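Local coordinates for protein malate Synthase (Haloferax volcanii, PDB 3OYZ) that catalyses the magnesium-dependent Claisen condensation of acetyl-CoA with glyoxylate to malyl-CoA, then its hydrolysis to malate and CoA, in the glyoxylate cycle, at residues Phe10-Thr16 with Leu254-Thr260; Val67-Ser71 with Arg110-Ile116; Leu333-Ser338 with Ile381-Arg385. All coordinates share one frame; numbering follows the deposited sequence.

Interaction 1: residues Phe10-Thr16 with Leu254-Thr260; sequences FVRTFFT and LGIWSLT. With ACO (acetyl coenzyme *a), chain B; PYR (pyruvic acid), chain C.
F14 and W257 meet where the first and last strands of the TIM barrel, 13-16 and 255-258, run side by side in parallel and close the barrel. The backbone seam is tightest at S258 N, which donates to F14 O at 2.8 Å; the next bond, from T16 N to S258 O, is stretched to 3.5 Å and weak. The contact is densest on the side carrying F14 and W257. F14 turns its edge to the indole face in a T-shaped pair, with planes at 65° and CE2 of F14 3.6 Å from CZ3 of W257; its chi1 of 177° places CG opposite the backbone N and swings the ring out over W257. Pyruvate, bound in place of the substrate glyoxylate, lies over the opposite indole face, its methyl CB 3.2 Å from CH2 of W257, so the ring is sandwiched between protein and ligand.

The other end is looser. There F10 and L254 lie side by side and share little more than a methyl, CD1 of L254, at the ring edge of F10; the second subunit borders this end, its R198 forming a cation-pi pair with F10. On the ligand side, L259 O accepts hydrogen bonds from N8P and N6A of acetyl-CoA. T16 OG1 is gripped twice, accepting the indole N-H from W257 NE1 at 2.9 Å while donating its own proton to O5P of acetyl-CoA at 2.8 Å.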
loop_
_atom_site.group_PDB
_atom_site.type_symbol
_atom_site.label_atom_id
_atom_site.label_comp_id
_atom_site.label_asym_id
_atom_site.label_seq_id
_atom_site.Cartn_x
_atom_site.Cartn_y
_atom_site.Cartn_z
ATOM N N PHE A 10 -0.445 -15.789 19.021
ATOM C CA PHE A 10 -0.108 -14.356 19.062
ATOM C C PHE A 10 1.275 -14.214 19.668
ATOM O O PHE A 10 1.581 -14.970 20.619
ATOM C CB PHE A 10 -1.066 -13.583 19.969
ATOM C CG PHE A 10 -2.479 -13.519 19.457
ATOM C CD1 PHE A 10 -2.928 -12.400 18.772
ATOM C CD2 PHE A 10 -3.381 -14.530 19.735
ATOM C CE1 PHE A 10 -4.259 -12.296 18.346
ATOM C CE2 PHE A 10 -4.699 -14.479 19.242
ATOM C CZ PHE A 10 -5.133 -13.351 18.542
ATOM N N VAL A 11 2.055 -13.238 19.197
ATOM C CA VAL A 11 3.407 -12.937 19.662
ATOM C C VAL A 11 3.440 -11.429 19.864
ATOM O O VAL A 11 3.270 -10.654 18.919
ATOM C CB VAL A 11 4.563 -13.401 18.746
ATOM C CG1 VAL A 11 5.895 -12.803 19.136
ATOM C CG2 VAL A 11 4.707 -14.910 18.730
ATOM N N ARG A 12 3.602 -10.967 21.123
ATOM C CA ARG A 12 3.657 -9.541 21.420
ATOM C C ARG A 12 5.048 -9.002 21.281
ATOM O O ARG A 12 5.198 -7.833 20.912
ATOM C CB ARG A 12 3.229 -9.285 22.903
ATOM C CG ARG A 12 1.758 -9.626 23.165
ATOM C CD ARG A 12 1.469 -9.585 24.689
ATOM N NE ARG A 12 2.151 -10.732 25.284
ATOM C CZ ARG A 12 2.198 -10.945 26.605
ATOM N NH1 ARG A 12 1.624 -10.074 27.434
ATOM N NH2 ARG A 12 2.741 -12.066 27.059
ATOM N N THR A 13 6.082 -9.795 21.607
ATOM C CA THR A 13 7.392 -9.195 21.833
ATOM C C THR A 13 8.340 -10.203 21.233
ATOM O O THR A 13 8.134 -11.393 21.437
ATOM C CB THR A 13 7.692 -9.119 23.396
ATOM O OG1 THR A 13 6.969 -10.185 24.010
ATOM C CG2 THR A 13 6.998 -7.923 23.977
ATOM N N PHE A 14 9.340 -9.708 20.517
ATOM C CA PHE A 14 10.348 -10.464 19.796
ATOM C C PHE A 14 11.580 -9.738 20.257
ATOM O O PHE A 14 11.887 -8.638 19.766
ATOM C CB PHE A 14 10.065 -10.252 18.262
ATOM C CG PHE A 14 11.040 -10.904 17.321
ATOM C CD1 PHE A 14 10.805 -12.168 16.791
ATOM C CD2 PHE A 14 12.099 -10.172 16.828
ATOM C CE1 PHE A 14 11.702 -12.757 15.906
ATOM C CE2 PHE A 14 12.963 -10.715 15.911
ATOM C CZ PHE A 14 12.778 -12.003 15.421
ATOM N N PHE A 15 12.335 -10.319 21.197
ATOM C CA PHE A 15 13.458 -9.551 21.804
ATOM C C PHE A 15 14.818 -10.051 21.393
ATOM O O PHE A 15 15.060 -11.217 21.642
ATOM C CB PHE A 15 13.375 -9.874 23.325
ATOM C CG PHE A 15 14.421 -9.213 24.211
ATOM C CD1 PHE A 15 14.889 -7.934 23.965
ATOM C CD2 PHE A 15 14.806 -9.849 25.413
ATOM C CE1 PHE A 15 15.875 -7.319 24.808
ATOM C CE2 PHE A 15 15.757 -9.249 26.292
ATOM C CZ PHE A 15 16.264 -7.964 25.997
ATOM N N THR A 16 15.693 -9.277 20.770
ATOM C CA THR A 16 16.989 -9.827 20.425
ATOM C C THR A 16 18.070 -9.488 21.491
ATOM O O THR A 16 18.103 -8.353 21.979
ATOM C CB THR A 16 17.499 -9.204 19.142
ATOM O OG1 THR A 16 17.137 -7.827 19.217
ATOM C CG2 THR A 16 16.734 -9.863 17.868
ATOM N N LEU A 254 0.431 -7.354 15.513
ATOM C CA LEU A 254 0.187 -7.199 16.967
ATOM C C LEU A 254 1.462 -7.432 17.745
ATOM O O LEU A 254 1.458 -7.308 18.972
ATOM C CB LEU A 254 -0.902 -8.178 17.424
ATOM C CG LEU A 254 -2.254 -8.107 16.710
ATOM C CD1 LEU A 254 -3.315 -9.098 17.242
ATOM C CD2 LEU A 254 -2.872 -6.686 16.608
ATOM N N GLY A 255 2.542 -7.845 17.090
ATOM C CA GLY A 255 3.821 -8.036 17.763
ATOM C C GLY A 255 4.843 -7.011 17.342
ATOM O O GLY A 255 4.720 -6.435 16.247
ATOM N N ILE A 256 5.875 -6.790 18.150
ATOM C CA ILE A 256 6.866 -5.792 17.776
ATOM C C ILE A 256 8.218 -6.245 18.255
ATOM O O ILE A 256 8.284 -6.978 19.218
ATOM C CB ILE A 256 6.536 -4.319 18.221
ATOM C CG1 ILE A 256 7.518 -3.303 17.608
ATOM C CG2 ILE A 256 6.489 -4.258 19.813
ATOM C CD1 ILE A 256 7.048 -1.830 17.650
ATOM N N TRP A 257 9.287 -5.834 17.581
ATOM C CA TRP A 257 10.638 -6.171 18.019
ATOM C C TRP A 257 10.912 -5.326 19.304
ATOM O O TRP A 257 10.424 -4.204 19.411
ATOM C CB TRP A 257 11.597 -5.691 16.953
ATOM C CG TRP A 257 12.954 -6.300 16.863
ATOM C CD1 TRP A 257 13.989 -6.229 17.806
ATOM C CD2 TRP A 257 13.487 -6.975 15.716
ATOM N NE1 TRP A 257 15.081 -6.919 17.316
ATOM C CE2 TRP A 257 14.808 -7.363 16.038
ATOM C CE3 TRP A 257 12.946 -7.348 14.459
ATOM C CZ2 TRP A 257 15.607 -8.076 15.138
ATOM C CZ3 TRP A 257 13.712 -8.078 13.586
ATOM C CH2 TRP A 257 15.056 -8.426 13.909
ATOM N N SER A 258 11.648 -5.899 20.252
ATOM C CA SER A 258 12.083 -5.193 21.474
ATOM C C SER A 258 13.585 -5.174 21.537
ATOM O O SER A 258 14.193 -6.186 21.220
ATOM C CB SER A 258 11.524 -5.926 22.687
ATOM O OG SER A 258 10.202 -5.495 22.744
ATOM N N LEU A 259 14.213 -4.032 21.828
ATOM C CA LEU A 259 15.682 -3.981 21.767
ATOM C C LEU A 259 16.243 -4.008 23.209
ATOM O O LEU A 259 17.442 -4.212 23.432
ATOM C CB LEU A 259 16.181 -2.725 21.029
ATOM C CG LEU A 259 15.761 -2.740 19.545
ATOM C CD1 LEU A 259 16.135 -1.447 18.912
ATOM C CD2 LEU A 259 16.532 -3.924 18.945
ATOM N N THR A 260 15.384 -3.690 24.172
ATOM C CA THR A 260 15.855 -3.554 25.563
ATOM C C THR A 260 14.884 -4.207 26.529
ATOM O O THR A 260 13.692 -4.370 26.230
ATOM C CB THR A 260 16.002 -2.058 25.983
ATOM O OG1 THR A 260 14.710 -1.440 26.063
ATOM C CG2 THR A 260 16.874 -1.246 25.041
HETATM N N1A ACO B . 19.640 -8.332 25.840
HETATM C C2A ACO B . 20.041 -8.633 27.090
HETATM N N3A ACO B . 20.290 -7.663 27.987
HETATM C C4A ACO B . 20.179 -6.340 27.699
HETATM C C5A ACO B . 19.737 -5.982 26.334
HETATM C C6A ACO B . 19.500 -7.072 25.369
HETATM N N6A ACO B . 19.143 -6.695 24.112
HETATM N N7A ACO B . 19.696 -4.645 26.260
HETATM C C8A ACO B . 20.098 -4.174 27.464
HETATM N N9A ACO B . 20.333 -5.170 28.328
HETATM C C1B ACO B . 20.764 -4.955 29.747
HETATM C C2B ACO B . 21.730 -3.778 29.767
HETATM O O2B ACO B . 23.045 -4.258 29.488
HETATM C C3B ACO B . 21.553 -3.214 31.162
HETATM O O3B ACO B . 22.302 -4.130 31.966
HETATM P P3B ACO B . 22.955 -3.816 33.446
HETATM O O7A ACO B . 21.931 -4.539 34.308
HETATM O O8A ACO B . 22.955 -2.302 33.447
HETATM O O9A ACO B . 24.352 -4.395 33.444
HETATM C C4B ACO B . 20.065 -3.414 31.399
HETATM O O4B ACO B . 19.688 -4.555 30.616
HETATM C C5B ACO B . 19.250 -2.224 30.906
HETATM O O5B ACO B . 19.863 -1.773 29.697
HETATM P P1A ACO B . 19.488 -0.369 29.017
HETATM O O1A ACO B . 19.914 0.837 29.792
HETATM O O2A ACO B . 18.007 -0.459 28.791
HETATM O O3A ACO B . 20.194 -0.246 27.585
HETATM P P2A ACO B . 21.761 0.050 27.424
HETATM O O4A ACO B . 22.283 -0.886 28.466
HETATM O O5A ACO B . 21.918 1.543 27.223
HETATM O O6A ACO B . 22.195 -0.523 25.965
HETATM C CBP ACO B . 21.870 -1.253 23.638
HETATM C CCP ACO B . 21.530 -0.228 24.726
HETATM C CDP ACO B . 23.374 -1.284 23.369
HETATM C CEP ACO B . 21.188 -0.782 22.361
HETATM C CAP ACO B . 21.459 -2.681 24.020
HETATM O OAP ACO B . 20.129 -2.550 24.502
HETATM C C9P ACO B . 21.451 -3.660 22.864
HETATM O O9P ACO B . 22.519 -4.051 22.381
HETATM N N8P ACO B . 20.245 -4.029 22.401
HETATM C C7P ACO B . 20.164 -4.980 21.300
HETATM C C6P ACO B . 20.551 -4.380 19.940
HETATM C C5P ACO B . 20.141 -5.422 18.915
HETATM O O5P ACO B . 19.606 -6.465 19.286
HETATM N N4P ACO B . 20.348 -5.089 17.642
HETATM C C3P ACO B . 19.990 -5.918 16.505
HETATM C C2P ACO B . 18.473 -6.026 16.334
HETATM S S1P ACO B . 18.176 -4.629 15.292
HETATM C C ACO B . 18.570 -5.013 13.701
HETATM O O ACO B . 19.255 -5.969 13.391
HETATM C CH3 ACO B . 18.077 -4.073 12.644
HETATM C C PYR C . 16.688 -4.653 10.413
HETATM O O PYR C . 17.428 -4.751 9.375
HETATM O OXT PYR C . 15.813 -3.725 10.566
HETATM C CA PYR C . 16.767 -5.697 11.336
HETATM O O3 PYR C . 17.561 -6.707 11.116
HETATM C CB PYR C . 15.885 -5.703 12.529
#

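Interaction 2: residues Val67-Ser71 with Arg110-Ile116; sequences VEVIS and RGAVEHI
S71 and A112 bring their backbones together, CA of S71 to CA of A112 being 4.3 Å, where the later part of helix 59-73 passes the turn 110-116 with its short 3-10 segment, 113-114. S71 OG donates to R110 O at 2.9 Å, lying in the plane of that carbonyl, and one water donates to both S71 O and G111 O, so a direct and a bridged bond tie the helix to the turn. V67 lays CG1 over one face of the R110 guanidinium, 3.6 Å from NH2 of R110; a bend in the arginine chain (chi3 61°) folds the flat group across the valine. Deeper in, I70 CG2 touches A112 O and the CB of H115, while its other branch crosses I116 at about a right angle, CD1 of I70 to CD1 of I116 3.8 Å. With an alanine in place of S71 the hydroxyl is gone, which would probably leave R110 O without this partner and the turn held to the helix by the water bridge and apolar packing. Helix 59-73 follows strand 45-49, and the turn leads from helix 92-105 into strand 118-121, so the contact joins an outer helix to an alpha-beta loop of the TIM barrel.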
loop_
_atom_site.group_PDB
_atom_site.type_symbol
_atom_site.label_atom_id
_atom_site.label_comp_id
_atom_site.label_asym_id
_atom_site.label_seq_id
_atom_site.Cartn_x
_atom_site.Cartn_y
_atom_site.Cartn_z
ATOM N N VAL A 67 24.834 -22.160 22.397
ATOM C CA VAL A 67 24.683 -23.538 22.889
ATOM C C VAL A 67 24.814 -23.631 24.432
ATOM O O VAL A 67 24.000 -24.259 25.120
ATOM C CB VAL A 67 25.696 -24.529 22.284
ATOM C CG1 VAL A 67 25.607 -25.911 23.002
ATOM C CG2 VAL A 67 25.474 -24.731 20.815
ATOM N N GLU A 68 25.818 -22.951 24.957
ATOM C CA GLU A 68 26.109 -22.971 26.419
ATOM C C GLU A 68 24.983 -22.395 27.276
ATOM O O GLU A 68 24.487 -23.092 28.184
ATOM C CB GLU A 68 27.408 -22.190 26.623
ATOM C CG GLU A 68 28.167 -22.412 27.942
ATOM C CD GLU A 68 29.111 -21.259 28.260
ATOM O OE1 GLU A 68 29.867 -20.740 27.409
ATOM O OE2 GLU A 68 29.098 -20.833 29.429
ATOM N N VAL A 69 24.538 -21.165 26.977
ATOM C CA VAL A 69 23.429 -20.589 27.734
ATOM C C VAL A 69 22.113 -21.328 27.639
ATOM O O VAL A 69 21.427 -21.546 28.659
ATOM C CB VAL A 69 23.189 -19.118 27.424
ATOM C CG1 VAL A 69 21.938 -18.643 28.166
ATOM C CG2 VAL A 69 24.473 -18.302 27.688
ATOM N N ILE A 70 21.715 -21.747 26.431
ATOM C CA ILE A 70 20.408 -22.387 26.331
ATOM C C ILE A 70 20.451 -23.785 26.965
ATOM O O ILE A 70 19.447 -24.311 27.484
ATOM C CB ILE A 70 19.962 -22.527 24.788
ATOM C CG1 ILE A 70 19.756 -21.132 24.206
ATOM C CG2 ILE A 70 18.698 -23.339 24.703
ATOM C CD1 ILE A 70 19.151 -21.107 22.784
ATOM N N SER A 71 21.594 -24.418 26.789
ATOM C CA SER A 71 21.908 -25.654 27.533
ATOM C C SER A 71 21.554 -25.554 29.048
ATOM O O SER A 71 20.694 -26.271 29.595
ATOM C CB SER A 71 23.426 -25.880 27.398
ATOM O OG SER A 71 23.635 -27.275 27.418
ATOM N N ARG A 110 24.519 -31.804 22.811
ATOM C CA ARG A 110 24.902 -30.584 23.543
ATOM C C ARG A 110 23.854 -29.973 24.457
ATOM O O ARG A 110 24.140 -29.016 25.170
ATOM C CB ARG A 110 25.622 -29.569 22.655
ATOM C CG ARG A 110 26.843 -30.291 22.114
ATOM C CD ARG A 110 27.549 -29.645 20.937
ATOM N NE ARG A 110 28.100 -28.311 21.178
ATOM C CZ ARG A 110 28.653 -27.886 22.313
ATOM N NH1 ARG A 110 28.764 -28.680 23.380
ATOM N NH2 ARG A 110 29.117 -26.640 22.361
ATOM N N GLY A 111 22.656 -30.541 24.445
ATOM C CA GLY A 111 21.579 -30.127 25.310
ATOM C C GLY A 111 20.898 -28.790 25.058
ATOM O O GLY A 111 20.048 -28.383 25.859
ATOM N N ALA A 112 21.255 -28.083 23.985
ATOM C CA ALA A 112 20.476 -26.896 23.622
ATOM C C ALA A 112 19.165 -27.121 22.825
ATOM O O ALA A 112 18.170 -26.432 23.101
ATOM C CB ALA A 112 21.372 -25.853 23.022
ATOM N N VAL A 113 19.098 -28.126 21.940
ATOM C CA VAL A 113 18.040 -28.219 20.914
ATOM C C VAL A 113 16.671 -28.535 21.471
ATOM O O VAL A 113 15.620 -28.051 20.975
ATOM C CB VAL A 113 18.383 -29.219 19.769
ATOM C CG1 VAL A 113 18.427 -30.682 20.260
ATOM C CG2 VAL A 113 17.354 -29.053 18.620
ATOM N N GLU A 114 16.675 -29.304 22.576
ATOM C CA GLU A 114 15.446 -29.550 23.287
ATOM C C GLU A 114 14.750 -28.282 23.777
ATOM O O GLU A 114 13.551 -28.352 24.023
ATOM C CB GLU A 114 15.646 -30.574 24.448
ATOM C CG GLU A 114 17.027 -30.518 25.069
ATOM C CD GLU A 114 18.111 -31.218 24.242
ATOM O OE1 GLU A 114 18.072 -32.435 23.951
ATOM O OE2 GLU A 114 19.079 -30.545 23.873
ATOM N N HIS A 115 15.444 -27.150 23.913
ATOM C CA HIS A 115 14.792 -25.911 24.351
ATOM C C HIS A 115 14.673 -24.818 23.241
ATOM O O HIS A 115 14.388 -23.642 23.531
ATOM C CB HIS A 115 15.520 -25.310 25.580
ATOM C CG HIS A 115 15.880 -26.348 26.604
ATOM N ND1 HIS A 115 14.942 -27.129 27.237
ATOM C CD2 HIS A 115 17.088 -26.800 27.028
ATOM C CE1 HIS A 115 15.543 -28.025 27.999
ATOM N NE2 HIS A 115 16.845 -27.835 27.901
ATOM N N ILE A 116 14.943 -25.203 21.995
ATOM C CA ILE A 116 14.899 -24.284 20.822
ATOM C C ILE A 116 13.645 -24.589 19.996
ATOM O O ILE A 116 13.397 -25.712 19.637
ATOM C CB ILE A 116 16.154 -24.399 19.961
ATOM C CG1 ILE A 116 17.265 -23.767 20.801
ATOM C CG2 ILE A 116 16.073 -23.574 18.646
ATOM C CD1 ILE A 116 18.620 -23.747 20.172
HETATM O O HOH W 1 20.162 -28.742 28.575
#

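Interaction 3: residues Leu333-Ser338 with Ile381-Arg385; sequences LLGLTS and IEKDR
K383, on strand 382-387 of the two-stranded antiparallel sheet with strand 364-369, reaches into the turn that links helix 329-334 to strand 337-339 and binds both L334 and T337. Its NZ makes three hydrogen bonds there: to L334 O at 2.8 Å, to T337 O at 2.8 Å and to T337 OG1 at 2.9 Å. The two carbonyls are used differently. The amine sits in the carbonyl plane of L334, on a lone pair, but stands well above that of T337, 59° out of it. A bend at the last torsion of K383 (chi4 73°) tucks the amine between these acceptors, while CB and CG of the lysine pass the L334 methyl CD2. T337 OG1 is engaged twice, since it also donates weakly to L333 O. Three oxygens around NZ are consistent with a well-satisfied ammonium group.

These elements follow the TIM barrel in the chain, and strand 382-387 leads directly to D388, the predicted proton acceptor. Beyond this, T337 and S338 pair in antiparallel fashion with a strand of the third subunit, so the lysine holds a turn that is itself part of a subunit interface.

Next to the polar cluster I381 supplies the apolar half. Its CG1 lies between the backbone N and the carbonyl carbon (chi1 54°), which carries CD1 up to T337, tip to tip, at 3.3 Å from OG1 of T337. L334 slides past I381 in the opposite direction, its CD2 resting 3.6 Å from CB of I381, and its other methyl, CD1, lies 3.5 Å from E382 O. L333 adds a looser contact, its CB 4.1 Å from CG2 of I381.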
loop_
_atom_site.group_PDB
_atom_site.type_symbol
_atom_site.label_atom_id
_atom_site.label_comp_id
_atom_site.label_asym_id
_atom_site.label_seq_id
_atom_site.Cartn_x
_atom_site.Cartn_y
_atom_site.Cartn_z
ATOM N N LEU A 333 10.899 17.540 25.734
ATOM C CA LEU A 333 11.827 18.297 24.878
ATOM C C LEU A 333 12.469 17.502 23.729
ATOM O O LEU A 333 12.531 17.990 22.599
ATOM C CB LEU A 333 12.906 19.004 25.707
ATOM C CG LEU A 333 12.767 20.500 26.020
ATOM C CD1 LEU A 333 14.165 21.119 26.010
ATOM C CD2 LEU A 333 11.889 21.259 25.025
ATOM N N LEU A 334 12.965 16.302 24.031
ATOM C CA LEU A 334 13.436 15.347 23.029
ATOM C C LEU A 334 12.295 14.936 22.109
ATOM O O LEU A 334 12.478 14.828 20.901
ATOM C CB LEU A 334 14.024 14.106 23.692
ATOM C CG LEU A 334 15.318 14.365 24.461
ATOM C CD1 LEU A 334 15.620 13.241 25.452
ATOM C CD2 LEU A 334 16.465 14.623 23.508
ATOM N N GLY A 335 11.118 14.701 22.675
ATOM C CA GLY A 335 9.902 14.564 21.889
ATOM C C GLY A 335 9.701 15.715 20.915
ATOM O O GLY A 335 9.054 15.526 19.889
ATOM N N LEU A 336 10.257 16.896 21.193
ATOM C CA LEU A 336 10.022 18.058 20.322
ATOM C C LEU A 336 11.182 18.501 19.414
ATOM O O LEU A 336 10.971 19.179 18.404
ATOM C CB LEU A 336 9.468 19.253 21.116
ATOM C CG LEU A 336 8.148 19.136 21.891
ATOM C CD1 LEU A 336 8.024 20.332 22.831
ATOM C CD2 LEU A 336 6.920 18.988 20.962
ATOM N N THR A 337 12.405 18.128 19.774
ATOM C CA THR A 337 13.554 18.451 18.946
ATOM C C THR A 337 13.884 17.353 17.928
ATOM O O THR A 337 13.571 16.184 18.141
ATOM C CB THR A 337 14.784 18.691 19.813
ATOM O OG1 THR A 337 15.038 17.510 20.584
ATOM C CG2 THR A 337 14.506 19.845 20.750
ATOM N N SER A 338 14.510 17.730 16.819
ATOM C CA SER A 338 15.242 16.781 15.983
ATOM C C SER A 338 16.481 17.451 15.419
ATOM O O SER A 338 16.536 18.675 15.319
ATOM C CB SER A 338 14.370 16.252 14.842
ATOM O OG SER A 338 13.558 17.279 14.315
ATOM N N ILE A 381 19.958 18.482 26.449
ATOM C CA ILE A 381 19.328 17.201 26.098
ATOM C C ILE A 381 20.280 16.196 25.428
ATOM O O ILE A 381 21.348 16.571 24.921
ATOM C CB ILE A 381 18.091 17.390 25.184
ATOM C CG1 ILE A 381 18.469 18.208 23.942
ATOM C CG2 ILE A 381 16.906 17.974 25.948
ATOM C CD1 ILE A 381 17.459 18.128 22.808
ATOM N N GLU A 382 19.851 14.931 25.413
ATOM C CA GLU A 382 20.641 13.778 24.954
ATOM C C GLU A 382 19.732 12.776 24.212
ATOM O O GLU A 382 18.919 12.093 24.841
ATOM C CB GLU A 382 21.338 13.135 26.158
ATOM C CG GLU A 382 22.328 12.012 25.864
ATOM C CD GLU A 382 23.480 11.962 26.867
ATOM O OE1 GLU A 382 23.312 12.418 28.020
ATOM O OE2 GLU A 382 24.576 11.475 26.508
ATOM N N LYS A 383 19.838 12.709 22.883
ATOM C CA LYS A 383 18.977 11.860 22.041
ATOM C C LYS A 383 19.731 10.562 21.760
ATOM O O LYS A 383 20.852 10.636 21.262
ATOM C CB LYS A 383 18.693 12.589 20.729
ATOM C CG LYS A 383 17.254 12.519 20.257
ATOM C CD LYS A 383 17.070 13.464 19.072
ATOM C CE LYS A 383 15.601 13.789 18.882
ATOM N NZ LYS A 383 15.144 14.709 19.949
ATOM N N ASP A 384 19.160 9.407 22.102
ATOM C CA ASP A 384 19.819 8.093 21.924
ATOM C C ASP A 384 19.189 7.294 20.775
ATOM O O ASP A 384 17.973 7.215 20.662
ATOM C CB ASP A 384 19.719 7.188 23.168
ATOM C CG ASP A 384 20.683 7.560 24.292
ATOM O OD1 ASP A 384 21.217 8.695 24.333
ATOM O OD2 ASP A 384 20.865 6.689 25.170
ATOM N N ARG A 385 20.005 6.651 19.950
ATOM C CA ARG A 385 19.489 5.744 18.915
ATOM C C ARG A 385 20.392 4.516 18.864
ATOM O O ARG A 385 21.626 4.676 18.860
ATOM C CB ARG A 385 19.512 6.456 17.568
ATOM C CG ARG A 385 18.824 5.665 16.468
ATOM C CD ARG A 385 19.251 6.165 15.099
ATOM N NE ARG A 385 18.559 5.348 14.096
ATOM C CZ ARG A 385 18.483 5.649 12.805
ATOM N NH1 ARG A 385 19.057 6.752 12.360
ATOM N NH2 ARG A 385 17.868 4.833 11.965
#

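How the interactions relate
Interaction 1 belongs to the active site itself, touching both acetyl-CoA and pyruvate, with the W257 side chain about 6 Å from the bound magnesium ion. Interactions 2 and 3 flank it, their centres about 22 and 24 Å from its centre, and lie on opposite sides of the chain's centre, about 41 Å apart between centres. Interaction 2 falls within the long connection between the barrel strands that interaction 1 brings together; its I70 side chain stays about 13 Å from acetyl-CoA. Interaction 3 follows later in the chain and comes closer: the E382 side chain is about 10 Å from acetyl-CoA, and neighbouring D384 forms a salt bridge with R236, which hydrogen-bonds acetyl-CoA.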